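Local coordinates for choloylglycine hydrolase (Clostridium perfringens, PDB 2BJF), which hydrolyses the amide bond of glycine- and taurine-conjugated bile salts, releasing free bile acids, and can also join bile acids to amines, at residues S114-V119 against I146-G151. Residues are numbered along the deposited sequence; the frame is centred on the assembly and turned at random. Where two conformers were deposited one is given.
Sequences SSVEEV and ISDITG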
loop_
_atom_site.group_PDB
_atom_site.type_symbol
_atom_site.label_atom_id
_atom_site.label_comp_id
_atom_site.label_asym_id
_atom_site.label_seq_id
_atom_site.Cartn_x
_atom_site.Cartn_y
_atom_site.Cartn_z
ATOM N N SER A 114 -3.915 -13.621 40.738
ATOM C CA SER A 114 -4.083 -14.946 40.138
ATOM C C SER A 114 -4.851 -14.938 38.814
ATOM O O SER A 114 -4.849 -15.936 38.090
ATOM C CB SER A 114 -4.768 -15.892 41.130
ATOM O OG SER A 114 -6.092 -15.469 41.405
ATOM N N SER A 115 -5.503 -13.821 38.500
ATOM C CA SER A 115 -6.341 -13.730 37.303
ATOM C C SER A 115 -6.398 -12.319 36.725
ATOM O O SER A 115 -6.061 -11.346 37.404
ATOM C CB SER A 115 -7.762 -14.211 37.615
ATOM O OG SER A 115 -8.425 -13.308 38.487
ATOM N N VAL A 116 -6.832 -12.224 35.469
ATOM C CA VAL A 116 -7.064 -10.941 34.804
ATOM C C VAL A 116 -8.117 -10.123 35.556
ATOM O O VAL A 116 -7.949 -8.918 35.753
ATOM C CB VAL A 116 -7.468 -11.138 33.315
ATOM C CG1 VAL A 116 -8.096 -9.874 32.731
ATOM C CG2 VAL A 116 -6.259 -11.557 32.491
ATOM N N GLU A 117 -9.186 -10.787 35.995
ATOM C CA GLU A 117 -10.249 -10.119 36.752
ATOM C C GLU A 117 -9.753 -9.481 38.053
ATOM O O GLU A 117 -10.174 -8.373 38.398
ATOM C CB GLU A 117 -11.431 -11.060 37.014
ATOM C CG GLU A 117 -12.270 -11.391 35.770
ATOM C CD GLU A 117 -12.848 -10.162 35.063
ATOM O OE1 GLU A 117 -13.013 -10.221 33.827
ATOM O OE2 GLU A 117 -13.139 -9.144 35.728
ATOM N N GLU A 118 -8.867 -10.182 38.763
ATOM C CA GLU A 118 -8.251 -9.662 39.987
ATOM C C GLU A 118 -7.402 -8.424 39.706
ATOM O O GLU A 118 -7.440 -7.451 40.464
ATOM C CB GLU A 118 -7.394 -10.733 40.669
ATOM C CG GLU A 118 -8.176 -11.741 41.501
ATOM C CD GLU A 118 -7.299 -12.533 42.464
ATOM O OE1 GLU A 118 -7.842 -13.396 43.185
ATOM O OE2 GLU A 118 -6.072 -12.296 42.510
ATOM N N VAL A 119 -6.642 -8.476 38.612
ATOM C CA VAL A 119 -5.779 -7.369 38.184
ATOM C C VAL A 119 -6.609 -6.140 37.800
ATOM O O VAL A 119 -6.296 -5.022 38.215
ATOM C CB VAL A 119 -4.862 -7.783 36.996
ATOM C CG1 VAL A 119 -4.064 -6.595 36.479
ATOM C CG2 VAL A 119 -3.919 -8.893 37.410
ATOM N N ILE A 146 -1.785 -8.219 29.535
ATOM C CA ILE A 146 -1.999 -9.193 30.603
ATOM C C ILE A 146 -3.038 -10.207 30.132
ATOM O O ILE A 146 -4.071 -9.830 29.577
ATOM C CB ILE A 146 -2.456 -8.505 31.921
ATOM C CG1 ILE A 146 -1.425 -7.463 32.372
ATOM C CG2 ILE A 146 -2.680 -9.536 33.026
ATOM C CD1 ILE A 146 -1.924 -6.501 33.441
ATOM N N SER A 147 -2.748 -11.489 30.336
ATOM C CA SER A 147 -3.600 -12.568 29.845
ATOM C C SER A 147 -3.558 -13.751 30.806
ATOM O O SER A 147 -2.555 -13.955 31.489
ATOM C CB SER A 147 -3.139 -13.002 28.448
ATOM O OG SER A 147 -4.152 -13.722 27.767
ATOM N N ASP A 148 -4.640 -14.524 30.865
ATOM C CA ASP A 148 -4.681 -15.691 31.752
ATOM C C ASP A 148 -5.328 -16.933 31.124
ATOM O O ASP A 148 -5.629 -16.954 29.928
ATOM C CB ASP A 148 -5.308 -15.337 33.115
ATOM C CG ASP A 148 -6.805 -15.063 33.036
ATOM O OD1 ASP A 148 -7.428 -15.324 31.986
ATOM O OD2 ASP A 148 -7.362 -14.588 34.048
ATOM N N ILE A 149 -5.541 -17.956 31.950
ATOM C CA ILE A 149 -6.050 -19.253 31.496
ATOM C C ILE A 149 -7.541 -19.260 31.128
ATOM O O ILE A 149 -8.064 -20.283 30.679
ATOM C CB ILE A 149 -5.737 -20.382 32.521
ATOM C CG1 ILE A 149 -6.371 -20.077 33.884
ATOM C CG2 ILE A 149 -4.229 -20.580 32.643
ATOM C CD1 ILE A 149 -6.365 -21.254 34.851
ATOM N N THR A 150 -8.215 -18.127 31.317
ATOM C CA THR A 150 -9.612 -17.975 30.898
ATOM C C THR A 150 -9.692 -17.556 29.430
ATOM O O THR A 150 -10.764 -17.594 28.818
ATOM C CB THR A 150 -10.377 -16.933 31.754
ATOM O OG1 THR A 150 -9.903 -15.614 31.452
ATOM C CG2 THR A 150 -10.212 -17.208 33.246
ATOM N N GLY A 151 -8.553 -17.147 28.876
ATOM C CA GLY A 151 -8.486 -16.658 27.503
ATOM C C GLY A 151 -8.715 -15.163 27.387
ATOM O O GLY A 151 -8.654 -14.604 26.289
HETATM O O HOH W 1 -9.839 -13.618 34.824
#
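The backbones of S115 and D148 come nearest where the N-cap before helix 116-123 meets the chain just past strand 142-147, their CA atoms 6.1 Å apart. S115 is the N-cap: its OG accepts from E118 N. Past the strand, D148-G151 forms a type I turn closed by G151 N to D148 O.

D148 joins the two elements. Its OD2 takes the amide of V116 in a nearly straight bond (V116 N to D148 OD2 2.8 Å, 179° at the hydrogen), met from above the carboxylate plane. A water bridges that same oxygen to E117 N, lying 2.8 Å from D148 OD2, so two first-turn amides are satisfied by one carboxylate, directly and through water. The negative charge beside the helix N-terminus is probably favoured by the helix dipole. OD1 is occupied within its own turn: T150 N donates to D148 OD1, making an Asx turn, and the T150 hydroxyl also donates to OD1 on its syn side, at a distance so short (T150 OG1 to D148 OD1, 2.5 Å) that its exact value is doubtful; K152 N is also bonded to that hydroxyl. With chi1 at 70°, CG lies between the backbone N and carbonyl carbon, and a chi2 of 10° sets the rotation of the carboxylate, OD1 to its own turn and OD2 to the helix.

V116 CG2 packs against the carboxylate, 3.6 Å from D148 CG, and reaches I146 CG2 at 4.1 Å. One turn on, V119 and I146 meet tip to tip, V119 CG1 being 3.7 Å from I146 CD1.

This apolar patch extends to V109 of helix 105-112, touched by V119 and I146, and to I154 of strand 153-158, touched by V116 and I146. The contact thereby seats the start of helix 116-123 on the hairpin of strands 142-147 and 153-158.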